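Local coordinates for protein trichothecene 3-O-acetyltransferase (Gibberella zeae, PDB 2RKV) that transfers an acetyl group from acetyl coenzyme A to the 3-hydroxyl of trichothecene mycotoxins, as expected of a BAHD-superfamily acyltransferase, at residues Gly58-Glu63 against Ser73-Phe78; Gln6-Gly11 against Asn303-Leu308; Ser274-Glu279 against Asp435-Asp440; Ala267-Ser272 against Lys441-Tyr446. All blocks are in the same frame, centred on the assembly; numbering follows the deposited sequence. Where two conformers were deposited one is given.

Contact 1 (Gly58-Glu63 against Ser73-Phe78); sequences GQVKAE and SFIVPF
Gly58 meets the other segment with its backbone alone: its CA lies 3.2 Å from Val76 O, and its carbonyl carbon packs against CB of Phe78. At Gln59 the main chain and the side chain both bind. Gln59 N and Gln59 O exchange hydrogen bonds with O and N of Val76, while the amide reaches past the end of the paired strand, NE2 giving an almost straight bond to Pro77 O (3.0 Å, 178°). That carbonyl oxygen lies in the amide plane. With CG between backbone N and carbonyl carbon (chi1 64°) and the chain extended beyond, Gln59 NE2 passes Phe78 CD2 at 3.6 Å, the two side chains crossing at about a right angle. Val60 faces Ile75 as a non-hydrogen-bonded pair, its CG1 reaching CB of Ser73. The two strands form an antiparallel beta hairpin, and strand 5-6 extends the sheet on the far edge of 72-76. Lys61 and Phe74 make the next hydrogen-bonded pair; Lys61 N to Phe74 O is 2.8 Å, and Phe74 N returns a bond to Lys61 O. Lys61 CB packs on CG2 of Val76. Ala62 CB touches Ser73 OG at 3.3 Å. Beyond it the Glu63 carboxylate comes obliquely alongside the Phe74 ring, CD 3.5 Å from CE1 and the planes 43° apart; Lys4 forms a salt bridge with this carboxylate and a cation-pi contact with the same ring.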
loop_
_atom_site.group_PDB
_atom_site.type_symbol
_atom_site.label_atom_id
_atom_site.label_comp_id
_atom_site.label_asym_id
_atom_site.label_seq_id
_atom_site.Cartn_x
_atom_site.Cartn_y
_atom_site.Cartn_z
ATOM N N GLY A 58 -4.374 -18.742 -8.058
ATOM C CA GLY A 58 -4.069 -18.507 -9.464
ATOM C C GLY A 58 -2.865 -17.607 -9.690
ATOM O O GLY A 58 -2.131 -17.278 -8.750
ATOM N N GLN A 59 -2.684 -17.204 -10.944
ATOM C CA GLN A 59 -1.599 -16.309 -11.349
ATOM C C GLN A 59 -2.180 -15.232 -12.255
ATOM O O GLN A 59 -3.222 -15.443 -12.890
ATOM C CB GLN A 59 -0.514 -17.098 -12.110
ATOM C CG GLN A 59 -1.022 -17.693 -13.429
ATOM C CD GLN A 59 0.034 -18.458 -14.199
ATOM O OE1 GLN A 59 1.101 -17.921 -14.516
ATOM N NE2 GLN A 59 -0.275 -19.707 -14.539
ATOM N N VAL A 60 -1.498 -14.093 -12.336
ATOM C CA VAL A 60 -1.884 -13.024 -13.253
ATOM C C VAL A 60 -1.131 -13.234 -14.562
ATOM O O VAL A 60 0.107 -13.277 -14.568
ATOM C CB VAL A 60 -1.564 -11.630 -12.642
ATOM C CG1 VAL A 60 -1.803 -10.511 -13.664
ATOM C CG2 VAL A 60 -2.386 -11.402 -11.367
ATOM N N LYS A 61 -1.868 -13.384 -15.664
ATOM C CA LYS A 61 -1.253 -13.668 -16.962
ATOM C C LYS A 61 -1.755 -12.738 -18.056
ATOM O O LYS A 61 -2.962 -12.641 -18.289
ATOM C CB LYS A 61 -1.481 -15.125 -17.367
ATOM C CG LYS A 61 -0.642 -15.544 -18.551
ATOM C CD LYS A 61 -0.005 -16.910 -18.327
ATOM C CE LYS A 61 1.104 -17.167 -19.344
ATOM N NZ LYS A 61 2.297 -16.280 -19.140
ATOM N N ALA A 62 -0.815 -12.057 -18.717
ATOM C CA ALA A 62 -1.134 -11.154 -19.814
ATOM C C ALA A 62 -1.253 -11.914 -21.126
ATOM O O ALA A 62 -0.581 -12.928 -21.336
ATOM C CB ALA A 62 -0.066 -10.057 -19.923
ATOM N N GLU A 63 -2.128 -11.422 -21.996
ATOM C CA GLU A 63 -2.263 -11.933 -23.355
ATOM C C GLU A 63 -2.560 -10.792 -24.333
ATOM O O GLU A 63 -2.908 -9.681 -23.908
ATOM C CB GLU A 63 -3.363 -12.992 -23.424
ATOM C CG GLU A 63 -4.757 -12.477 -23.139
ATOM C CD GLU A 63 -5.784 -13.597 -23.103
ATOM O OE1 GLU A 63 -6.791 -13.472 -23.825
ATOM O OE2 GLU A 63 -5.570 -14.595 -22.377
ATOM N N SER A 73 -4.592 -8.567 -18.990
ATOM C CA SER A 73 -4.244 -9.595 -18.007
ATOM C C SER A 73 -5.471 -10.189 -17.332
ATOM O O SER A 73 -6.487 -9.510 -17.142
ATOM C CB SER A 73 -3.280 -9.046 -16.954
ATOM O OG SER A 73 -2.006 -8.806 -17.530
ATOM N N PHE A 74 -5.331 -11.460 -16.965
ATOM C CA PHE A 74 -6.406 -12.262 -16.392
ATOM C C PHE A 74 -5.821 -13.051 -15.226
ATOM O O PHE A 74 -4.641 -13.412 -15.248
ATOM C CB PHE A 74 -6.948 -13.266 -17.423
ATOM C CG PHE A 74 -7.606 -12.633 -18.629
ATOM C CD1 PHE A 74 -6.841 -12.139 -19.687
ATOM C CD2 PHE A 74 -8.996 -12.561 -18.721
ATOM C CE1 PHE A 74 -7.458 -11.548 -20.812
ATOM C CE2 PHE A 74 -9.618 -11.976 -19.837
ATOM C CZ PHE A 74 -8.840 -11.470 -20.883
ATOM N N ILE A 75 -6.648 -13.334 -14.223
ATOM C CA ILE A 75 -6.305 -14.335 -13.207
ATOM C C ILE A 75 -6.704 -15.702 -13.757
ATOM O O ILE A 75 -7.868 -15.937 -14.099
ATOM C CB ILE A 75 -7.014 -14.079 -11.852
ATOM C CG1 ILE A 75 -6.555 -12.736 -11.264
ATOM C CG2 ILE A 75 -6.728 -15.223 -10.873
ATOM C CD1 ILE A 75 -7.430 -12.208 -10.120
ATOM N N VAL A 76 -5.725 -16.591 -13.850
ATOM C CA VAL A 76 -5.929 -17.919 -14.432
ATOM C C VAL A 76 -5.282 -18.971 -13.524
ATOM O O VAL A 76 -4.493 -18.635 -12.654
ATOM C CB VAL A 76 -5.363 -17.996 -15.883
ATOM C CG1 VAL A 76 -6.114 -17.041 -16.792
ATOM C CG2 VAL A 76 -3.861 -17.686 -15.913
ATOM N N PRO A 77 -5.637 -20.253 -13.701
ATOM C CA PRO A 77 -5.059 -21.262 -12.810
ATOM C C PRO A 77 -3.522 -21.288 -12.796
ATOM O O PRO A 77 -2.869 -20.905 -13.775
ATOM C CB PRO A 77 -5.641 -22.577 -13.341
ATOM C CG PRO A 77 -6.927 -22.171 -14.013
ATOM C CD PRO A 77 -6.595 -20.840 -14.658
ATOM N N PHE A 78 -2.970 -21.710 -11.665
ATOM C CA PHE A 78 -1.520 -21.775 -11.481
ATOM C C PHE A 78 -1.188 -23.042 -10.699
ATOM O O PHE A 78 -0.798 -24.045 -11.298
ATOM C CB PHE A 78 -1.008 -20.510 -10.788
ATOM C CG PHE A 78 0.485 -20.492 -10.554
ATOM C CD1 PHE A 78 0.991 -20.142 -9.307
ATOM C CD2 PHE A 78 1.374 -20.821 -11.576
ATOM C CE1 PHE A 78 2.367 -20.113 -9.073
ATOM C CE2 PHE A 78 2.762 -20.801 -11.351
ATOM C CZ PHE A 78 3.254 -20.443 -10.101
#

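Contact 2 (Gln6-Gly11 against Asn303-Leu308); sequences QLDTLG and NNYPGL
The Tyr305 ring and the Asp8 carboxylate meet with their planes 87° apart. Asp8 OD1 lies at the ring's edge, in plane, and accepts a short hydrogen bond from Tyr305 OH (2.5 Å) on its syn side, somewhat out of the carboxylate plane; over one ring face, offset toward the rim, sits the backbone N of Gly307. Leu308 N donates to Asp8 OD2 at 2.8 Å and 175°, coming from above the carboxylate plane. A water adds a third link, giving one hydrogen to Asp8 OD1 and the other to Leu308 O, so the aspartate is gripped by a phenol, a peptide N-H and a water. Together these would be expected to stabilise its negative charge. Leu308 turns CG anti to its backbone N (chi1 -174°), which sends the branch toward Leu10, where CD1 meets Leu10 CB at 3.6 Å beside the backbone of Gly11. The nearest atoms of this side chain and the bound T-2 toxin are about 5 Å apart, so the contact lies close to the substrate pocket. It ties the loop after strand 5-6 to the loop leading into strand 310-318, with helix 340-356 packing on Leu10 and helix 161-176 on Pro306.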
loop_
_atom_site.group_PDB
_atom_site.type_symbol
_atom_site.label_atom_id
_atom_site.label_comp_id
_atom_site.label_asym_id
_atom_site.label_seq_id
_atom_site.Cartn_x
_atom_site.Cartn_y
_atom_site.Cartn_z
ATOM N N GLN A 6 -10.773 -11.548 -15.845
ATOM C CA GLN A 6 -10.104 -10.335 -16.321
ATOM C C GLN A 6 -9.818 -9.413 -15.136
ATOM O O GLN A 6 -10.675 -9.227 -14.270
ATOM C CB GLN A 6 -10.965 -9.621 -17.355
ATOM C CG GLN A 6 -10.224 -8.511 -18.096
ATOM C CD GLN A 6 -10.968 -8.000 -19.308
ATOM O OE1 GLN A 6 -11.053 -6.789 -19.532
ATOM N NE2 GLN A 6 -11.522 -8.913 -20.096
ATOM N N LEU A 7 -8.609 -8.850 -15.082
ATOM C CA LEU A 7 -8.287 -7.895 -14.025
ATOM C C LEU A 7 -9.191 -6.680 -14.117
ATOM O O LEU A 7 -9.721 -6.369 -15.188
ATOM C CB LEU A 7 -6.832 -7.430 -14.137
ATOM C CG LEU A 7 -5.693 -8.422 -13.886
ATOM C CD1 LEU A 7 -4.449 -7.654 -13.457
ATOM C CD2 LEU A 7 -6.044 -9.458 -12.865
ATOM N N ASP A 8 -9.342 -5.983 -12.985
ATOM C CA ASP A 8 -9.930 -4.647 -12.999
ATOM C C ASP A 8 -9.262 -3.850 -14.106
ATOM O O ASP A 8 -8.056 -3.987 -14.332
ATOM C CB ASP A 8 -9.658 -3.937 -11.668
ATOM C CG ASP A 8 -10.402 -4.568 -10.514
ATOM O OD1 ASP A 8 -11.610 -4.291 -10.372
ATOM O OD2 ASP A 8 -9.762 -5.305 -9.738
ATOM N N THR A 9 -10.035 -3.011 -14.788
ATOM C CA THR A 9 -9.442 -2.143 -15.811
ATOM C C THR A 9 -8.324 -1.275 -15.219
ATOM O O THR A 9 -7.269 -1.104 -15.838
ATOM C CB THR A 9 -10.518 -1.326 -16.542
ATOM O OG1 THR A 9 -11.438 -2.244 -17.156
ATOM C CG2 THR A 9 -9.887 -0.442 -17.626
ATOM N N LEU A 10 -8.542 -0.777 -14.004
ATOM C CA LEU A 10 -7.533 0.005 -13.295
ATOM C C LEU A 10 -6.282 -0.823 -13.003
ATOM O O LEU A 10 -5.175 -0.272 -12.917
ATOM C CB LEU A 10 -8.110 0.575 -11.994
ATOM C CG LEU A 10 -9.250 1.588 -12.141
ATOM C CD1 LEU A 10 -9.859 1.879 -10.768
ATOM C CD2 LEU A 10 -8.743 2.865 -12.803
ATOM N N GLY A 11 -6.458 -2.138 -12.865
ATOM C CA GLY A 11 -5.340 -3.054 -12.619
ATOM C C GLY A 11 -4.532 -3.381 -13.868
ATOM O O GLY A 11 -3.529 -4.106 -13.801
ATOM N N ASN A 303 -16.444 -3.117 0.910
ATOM C CA ASN A 303 -15.096 -3.115 1.479
ATOM C C ASN A 303 -14.419 -4.484 1.332
ATOM O O ASN A 303 -13.189 -4.600 1.402
ATOM C CB ASN A 303 -15.155 -2.719 2.956
ATOM C CG ASN A 303 -13.779 -2.534 3.565
ATOM O OD1 ASN A 303 -12.998 -1.683 3.121
ATOM N ND2 ASN A 303 -13.475 -3.324 4.583
ATOM N N ASN A 304 -15.232 -5.521 1.132
ATOM C CA ASN A 304 -14.713 -6.876 0.977
ATOM C C ASN A 304 -14.328 -7.240 -0.457
ATOM O O ASN A 304 -13.878 -8.358 -0.707
ATOM C CB ASN A 304 -15.689 -7.906 1.562
ATOM C CG ASN A 304 -15.782 -7.820 3.068
ATOM O OD1 ASN A 304 -14.800 -7.492 3.743
ATOM N ND2 ASN A 304 -16.970 -8.092 3.610
ATOM N N TYR A 305 -14.504 -6.310 -1.398
ATOM C CA TYR A 305 -14.080 -6.557 -2.781
ATOM C C TYR A 305 -12.552 -6.666 -2.822
ATOM O O TYR A 305 -11.855 -5.742 -2.403
ATOM C CB TYR A 305 -14.560 -5.448 -3.709
ATOM C CG TYR A 305 -14.082 -5.601 -5.129
ATOM C CD1 TYR A 305 -14.499 -6.687 -5.894
ATOM C CD2 TYR A 305 -13.223 -4.661 -5.709
ATOM C CE1 TYR A 305 -14.075 -6.848 -7.191
ATOM C CE2 TYR A 305 -12.792 -4.811 -7.027
ATOM C CZ TYR A 305 -13.234 -5.902 -7.761
ATOM O OH TYR A 305 -12.820 -6.081 -9.061
ATOM N N PRO A 306 -12.032 -7.820 -3.278
ATOM C CA PRO A 306 -10.600 -8.099 -3.155
ATOM C C PRO A 306 -9.712 -7.554 -4.274
ATOM O O PRO A 306 -8.501 -7.819 -4.280
ATOM C CB PRO A 306 -10.554 -9.624 -3.182
ATOM C CG PRO A 306 -11.659 -9.975 -4.164
ATOM C CD PRO A 306 -12.768 -8.961 -3.872
ATOM N N GLY A 307 -10.290 -6.801 -5.202
ATOM C CA GLY A 307 -9.546 -6.390 -6.394
ATOM C C GLY A 307 -8.742 -5.117 -6.221
ATOM O O GLY A 307 -8.286 -4.782 -5.108
ATOM N N LEU A 308 -8.576 -4.424 -7.344
ATOM C CA LEU A 308 -7.851 -3.167 -7.423
ATOM C C LEU A 308 -8.858 -2.083 -7.803
ATOM O O LEU A 308 -9.342 -2.020 -8.940
ATOM C CB LEU A 308 -6.710 -3.286 -8.444
ATOM C CG LEU A 308 -5.679 -2.166 -8.659
ATOM C CD1 LEU A 308 -6.311 -0.908 -9.264
ATOM C CD2 LEU A 308 -4.964 -1.820 -7.388
HETATM O O HOH W 1 -11.697 -1.547 -10.266
#

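Contact 3 (Ser274-Glu279 against Asp435-Asp440); sequences SRVRLE and DRLKAD
Arg275 of helix 261-277 reaches across to Asp440. From CB the chain runs out with CG anti to the backbone N (chi1 178°), and CG comes within 4.1 Å of Asp440 OD2. Arg275 CD is closer to Asp440 OD2, at 3.7 Å. A bend at chi3 lets NE bond to Asp440 OD2 (2.9 Å, 169°), the oxygen in the guanidinium plane, the donor on its syn side but tilted from the carboxylate plane. CZ lies between the two bonding nitrogens, 3.7 Å from Asp440 OD1. NH1 completes a side-on, two-nitrogen grip, meeting Asp440 OD1 at 3.1 Å from above the carboxylate plane; the two flat groups are 46° apart. Nearby, Val276 packs between helices, its CB 3.9 Å from CB of Arg436 and its CG1 4.0 Å from CD1 of Leu437. Leu437 and Arg277 also touch strand 423-430, so both helices lie against the mixed sheet. Arg436 lays one face of its guanidinium under Glu279 CB; Glu432 forms a salt bridge with its NH1, which a water joins to Val276 O. Asp440 has a second task as N-cap of helix 441-444, its OD1 accepting from Trp443 N. One carboxylate thus caps one helix and binds an arginine of another; both interactions would be expected to stabilise its ionised form, and they couple the start of the short helix to the end of helix 261-277.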
loop_
_atom_site.group_PDB
_atom_site.type_symbol
_atom_site.label_atom_id
_atom_site.label_comp_id
_atom_site.label_asym_id
_atom_site.label_seq_id
_atom_site.Cartn_x
_atom_site.Cartn_y
_atom_site.Cartn_z
ATOM N N SER A 274 8.472 19.792 2.766
ATOM C CA SER A 274 8.637 21.035 2.016
ATOM C C SER A 274 9.575 21.977 2.758
ATOM O O SER A 274 10.478 22.553 2.149
ATOM C CB SER A 274 7.287 21.691 1.719
ATOM O OG SER A 274 6.501 20.842 0.894
ATOM N N ARG A 275 9.377 22.093 4.070
ATOM C CA ARG A 275 10.252 22.897 4.932
ATOM C C ARG A 275 11.732 22.501 4.804
ATOM O O ARG A 275 12.572 23.359 4.531
ATOM C CB ARG A 275 9.800 22.824 6.394
ATOM C CG ARG A 275 10.701 23.597 7.372
ATOM C CD ARG A 275 10.101 23.677 8.779
ATOM N NE ARG A 275 9.982 22.361 9.415
ATOM C CZ ARG A 275 8.846 21.670 9.513
ATOM N NH1 ARG A 275 8.843 20.477 10.105
ATOM N NH2 ARG A 275 7.713 22.159 9.015
ATOM N N VAL A 276 12.056 21.217 4.989
ATOM C CA VAL A 276 13.470 20.800 4.894
ATOM C C VAL A 276 14.019 20.952 3.472
ATOM O O VAL A 276 15.209 21.228 3.289
ATOM C CB VAL A 276 13.763 19.376 5.462
ATOM C CG1 VAL A 276 13.265 19.249 6.902
ATOM C CG2 VAL A 276 13.168 18.299 4.577
ATOM N N ARG A 277 13.151 20.792 2.476
ATOM C CA ARG A 277 13.557 20.924 1.081
ATOM C C ARG A 277 13.940 22.362 0.709
ATOM O O ARG A 277 14.686 22.571 -0.245
ATOM C CB ARG A 277 12.494 20.361 0.135
ATOM C CG ARG A 277 12.523 18.838 0.107
ATOM C CD ARG A 277 11.299 18.214 -0.520
ATOM N NE ARG A 277 11.501 16.769 -0.638
ATOM C CZ ARG A 277 10.606 15.907 -1.109
ATOM N NH1 ARG A 277 9.403 16.318 -1.501
ATOM N NH2 ARG A 277 10.923 14.619 -1.177
ATOM N N LEU A 278 13.430 23.332 1.470
ATOM C CA LEU A 278 13.801 24.739 1.295
ATOM C C LEU A 278 15.303 24.956 1.446
ATOM O O LEU A 278 15.850 25.939 0.931
ATOM C CB LEU A 278 13.064 25.625 2.300
ATOM C CG LEU A 278 11.598 25.949 2.015
ATOM C CD1 LEU A 278 10.963 26.550 3.260
ATOM C CD2 LEU A 278 11.456 26.890 0.817
ATOM N N GLU A 279 15.960 24.040 2.155
ATOM C CA GLU A 279 17.409 24.100 2.349
ATOM C C GLU A 279 18.207 23.724 1.098
ATOM O O GLU A 279 19.412 23.972 1.036
ATOM C CB GLU A 279 17.834 23.244 3.547
ATOM C CG GLU A 279 17.213 23.668 4.875
ATOM C CD GLU A 279 17.446 25.142 5.202
ATOM O OE1 GLU A 279 18.610 25.595 5.130
ATOM O OE2 GLU A 279 16.465 25.845 5.532
ATOM N N ASP A 435 18.189 13.434 6.613
ATOM C CA ASP A 435 19.047 13.907 7.704
ATOM C C ASP A 435 18.506 15.189 8.325
ATOM O O ASP A 435 18.457 15.314 9.552
ATOM C CB ASP A 435 20.490 14.117 7.226
ATOM C CG ASP A 435 21.189 12.818 6.855
ATOM O OD1 ASP A 435 20.814 11.746 7.384
ATOM O OD2 ASP A 435 22.119 12.876 6.023
ATOM N N ARG A 436 18.089 16.128 7.478
ATOM C CA ARG A 436 17.526 17.398 7.946
ATOM C C ARG A 436 16.198 17.183 8.669
ATOM O O ARG A 436 15.919 17.830 9.683
ATOM C CB ARG A 436 17.346 18.379 6.791
ATOM C CG ARG A 436 18.663 18.934 6.262
ATOM C CD ARG A 436 18.448 19.937 5.146
ATOM N NE ARG A 436 19.706 20.602 4.801
ATOM C CZ ARG A 436 20.290 20.569 3.605
ATOM N NH1 ARG A 436 19.733 19.927 2.586
ATOM N NH2 ARG A 436 21.440 21.208 3.422
ATOM N N LEU A 437 15.380 16.270 8.142
ATOM C CA LEU A 437 14.095 15.963 8.758
ATOM C C LEU A 437 14.290 15.437 10.172
ATOM O O LEU A 437 13.630 15.887 11.100
ATOM C CB LEU A 437 13.305 14.955 7.912
ATOM C CG LEU A 437 11.821 14.791 8.252
ATOM C CD1 LEU A 437 11.044 16.071 7.982
ATOM C CD2 LEU A 437 11.241 13.627 7.459
ATOM N N LYS A 438 15.224 14.500 10.327
ATOM C CA LYS A 438 15.481 13.859 11.608
ATOM C C LYS A 438 15.982 14.842 12.666
ATOM O O LYS A 438 15.822 14.605 13.861
ATOM C CB LYS A 438 16.480 12.706 11.436
ATOM C CG LYS A 438 15.890 11.487 10.727
ATOM C CD LYS A 438 16.965 10.515 10.251
ATOM C CE LYS A 438 17.763 9.944 11.414
ATOM N NZ LYS A 438 18.822 9.012 10.940
ATOM N N ALA A 439 16.587 15.939 12.211
ATOM C CA ALA A 439 17.141 16.962 13.101
ATOM C C ALA A 439 16.222 18.178 13.243
ATOM O O ALA A 439 16.504 19.080 14.039
ATOM C CB ALA A 439 18.526 17.387 12.622
ATOM N N ASP A 440 15.121 18.189 12.489
ATOM C CA ASP A 440 14.169 19.308 12.497
ATOM C C ASP A 440 13.259 19.270 13.731
ATOM O O ASP A 440 12.492 18.318 13.911
ATOM C CB ASP A 440 13.359 19.304 11.193
ATOM C CG ASP A 440 12.357 20.453 11.103
ATOM O OD1 ASP A 440 11.383 20.467 11.880
ATOM O OD2 ASP A 440 12.519 21.317 10.221
HETATM O O HOH W 2 16.955 19.419 2.088
#

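Contact 4 (Ala267-Ser272 against Lys441-Tyr446); sequences AFIWKS and KEWTKY. Residues 445, 446 of segment 441-446 come from a tag, linker or insertion.
Aromatic contacts dominate where Phe268 of helix 261-277 meets Trp443 and Tyr446. The Phe268 ring and the six-membered ring of Trp443 are nearly parallel (6°) but slid so far that they barely overlap, centroids 5.6 Å apart; Phe268 CE2 touches Trp443 CE3 at 3.6 Å. Tyr446, from an insertion into the natural sequence, joins obliquely, its plane 68° from that of Phe268 and its CD1 3.6 Å from Phe268 CZ. Phe268 reaches both with CG anti to its backbone N (chi1 180°). Ile269 CG1 makes the aliphatic contact, in plane at the indole edge, 3.8 Å from Trp443 CZ3. Ile269 also packs on strand 411-414 and Tyr446 on helix 238-249, placing the cluster between helices and the mixed sheet. Polar atoms also approach. Glu442 O lies at the edge of Phe268, 3.4 Å from its CZ, and Ser272 OG sits over that ring's centre, touching Trp443 CE3. This hydroxyl donates to Phe268 O, which also accepts from Ser272 N on the opposite face. No hydrogen bond crosses between the segments, so the short helix 441-444 rests on the long one by van der Waals and ring contacts, the serine hydroxyl being satisfied within its own helix.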
loop_
_atom_site.group_PDB
_atom_site.type_symbol
_atom_site.label_atom_id
_atom_site.label_comp_id
_atom_site.label_asym_id
_atom_site.label_seq_id
_atom_site.Cartn_x
_atom_site.Cartn_y
_atom_site.Cartn_z
ATOM N N ALA A 267 -0.856 16.099 5.858
ATOM C CA ALA A 267 -0.525 17.522 5.695
ATOM C C ALA A 267 0.783 17.888 6.401
ATOM O O ALA A 267 1.608 18.640 5.857
ATOM C CB ALA A 267 -1.660 18.387 6.219
ATOM N N PHE A 268 0.959 17.353 7.609
ATOM C CA PHE A 268 2.139 17.612 8.427
ATOM C C PHE A 268 3.396 17.102 7.722
ATOM O O PHE A 268 4.453 17.739 7.754
ATOM C CB PHE A 268 1.967 16.952 9.803
ATOM C CG PHE A 268 3.127 17.155 10.730
ATOM C CD1 PHE A 268 3.361 18.397 11.319
ATOM C CD2 PHE A 268 3.983 16.092 11.031
ATOM C CE1 PHE A 268 4.442 18.578 12.191
ATOM C CE2 PHE A 268 5.062 16.261 11.902
ATOM C CZ PHE A 268 5.294 17.512 12.477
ATOM N N ILE A 269 3.271 15.954 7.068
ATOM C CA ILE A 269 4.395 15.386 6.325
ATOM C C ILE A 269 4.745 16.226 5.092
ATOM O O ILE A 269 5.930 16.500 4.845
ATOM C CB ILE A 269 4.148 13.892 5.981
ATOM C CG1 ILE A 269 4.219 13.058 7.266
ATOM C CG2 ILE A 269 5.179 13.392 4.986
ATOM C CD1 ILE A 269 3.671 11.633 7.118
ATOM N N TRP A 270 3.726 16.649 4.340
ATOM C CA TRP A 270 3.939 17.494 3.160
ATOM C C TRP A 270 4.619 18.796 3.577
ATOM O O TRP A 270 5.589 19.233 2.945
ATOM C CB TRP A 270 2.612 17.787 2.456
ATOM C CG TRP A 270 2.737 18.365 1.063
ATOM C CD1 TRP A 270 3.868 18.451 0.285
ATOM C CD2 TRP A 270 1.665 18.882 0.268
ATOM N NE1 TRP A 270 3.556 19.008 -0.941
ATOM C CE2 TRP A 270 2.213 19.283 -0.975
ATOM C CE3 TRP A 270 0.288 19.055 0.490
ATOM C CZ2 TRP A 270 1.427 19.848 -1.997
ATOM C CZ3 TRP A 270 -0.489 19.613 -0.523
ATOM C CH2 TRP A 270 0.085 20.006 -1.750
ATOM N N LYS A 271 4.129 19.380 4.665
ATOM C CA LYS A 271 4.683 20.634 5.189
ATOM C C LYS A 271 6.130 20.455 5.660
ATOM O O LYS A 271 7.007 21.269 5.323
ATOM C CB LYS A 271 3.798 21.153 6.320
ATOM C CG LYS A 271 4.253 22.487 6.923
ATOM C CD LYS A 271 3.269 22.978 7.984
ATOM C CE LYS A 271 1.820 23.067 7.468
ATOM N NZ LYS A 271 1.621 23.871 6.221
ATOM N N SER A 272 6.383 19.382 6.414
ATOM C CA SER A 272 7.722 19.096 6.949
ATOM C C SER A 272 8.738 18.767 5.850
ATOM O O SER A 272 9.869 19.265 5.885
ATOM C CB SER A 272 7.687 17.979 7.992
ATOM O OG SER A 272 6.863 18.320 9.095
ATOM N N LYS A 441 13.320 20.324 14.551
ATOM C CA LYS A 441 12.590 20.362 15.825
ATOM C C LYS A 441 11.064 20.409 15.683
ATOM O O LYS A 441 10.342 19.922 16.559
ATOM C CB LYS A 441 13.084 21.514 16.718
ATOM C CG LYS A 441 12.663 22.908 16.277
ATOM N N GLU A 442 10.569 20.994 14.594
ATOM C CA GLU A 442 9.122 21.034 14.361
ATOM C C GLU A 442 8.604 19.628 14.005
ATOM O O GLU A 442 7.481 19.260 14.359
ATOM C CB GLU A 442 8.756 22.061 13.286
ATOM C CG GLU A 442 8.911 23.523 13.767
ATOM C CD GLU A 442 8.672 24.549 12.667
ATOM O OE1 GLU A 442 7.576 25.148 12.638
ATOM O OE2 GLU A 442 9.577 24.760 11.831
ATOM N N TRP A 443 9.449 18.855 13.331
ATOM C CA TRP A 443 9.160 17.458 12.992
ATOM C C TRP A 443 9.273 16.545 14.212
ATOM O O TRP A 443 8.339 15.813 14.532
ATOM C CB TRP A 443 10.095 16.998 11.865
ATOM C CG TRP A 443 10.062 15.514 11.549
ATOM C CD1 TRP A 443 10.973 14.569 11.952
ATOM C CD2 TRP A 443 9.087 14.816 10.753
ATOM N NE1 TRP A 443 10.625 13.333 11.456
ATOM C CE2 TRP A 443 9.474 13.454 10.717
ATOM C CE3 TRP A 443 7.928 15.210 10.069
ATOM C CZ2 TRP A 443 8.737 12.479 10.023
ATOM C CZ3 TRP A 443 7.190 14.234 9.371
ATOM C CH2 TRP A 443 7.604 12.887 9.357
ATOM N N THR A 444 10.409 16.601 14.904
ATOM C CA THR A 444 10.659 15.713 16.047
ATOM C C THR A 444 9.758 15.983 17.254
ATOM O O THR A 444 9.645 15.142 18.146
ATOM C CB THR A 444 12.145 15.707 16.478
ATOM O OG1 THR A 444 12.526 17.018 16.918
ATOM C CG2 THR A 444 13.038 15.274 15.320
ATOM N N LYS A 445 9.116 17.153 17.279
ATOM C CA LYS A 445 8.102 17.444 18.287
ATOM C C LYS A 445 7.008 16.363 18.268
ATOM O O LYS A 445 6.457 16.012 19.309
ATOM C CB LYS A 445 7.500 18.833 18.037
ATOM C CG LYS A 445 6.382 19.248 18.989
ATOM C CD LYS A 445 5.886 20.643 18.618
ATOM C CE LYS A 445 4.715 21.088 19.471
ATOM N NZ LYS A 445 4.159 22.376 18.941
ATOM N N TYR A 446 6.732 15.826 17.078
ATOM C CA TYR A 446 5.664 14.837 16.889
ATOM C C TYR A 446 6.184 13.464 16.464
ATOM O O TYR A 446 5.617 12.441 16.844
ATOM C CB TYR A 446 4.671 15.329 15.831
ATOM C CG TYR A 446 3.886 16.560 16.234
ATOM C CD1 TYR A 446 4.344 17.839 15.909
ATOM C CD2 TYR A 446 2.683 16.444 16.930
ATOM C CE1 TYR A 446 3.623 18.970 16.269
ATOM C CE2 TYR A 446 1.950 17.571 17.298
ATOM C CZ TYR A 446 2.428 18.828 16.961
ATOM O OH TYR A 446 1.713 19.953 17.323
#

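How the contacts relate
Contacts 1 and 2 lie on one side of the chain's centre, contacts 3 and 4 on the other. Contacts 2 and 4 are buried; contacts 1 and 3 are partly buried and include exposed charged residues. Contacts 1 and 2 touch through Leu7, whose backbone N probably bonds to Ser73 O, so the hairpin borders the loop that runs on from strand 5-6 toward the toxin pocket. Contacts 3 and 4, centres 9 Å apart, share helix 261-277, against which the successive helices 431-439 (contact 3) and 441-444 (contact 4) pack. The chemistry differs: main-chain pairing in contact 1, a buried carboxylate and its donors in contact 2, a salt bridge in contact 3 and aromatic packing in contact 4.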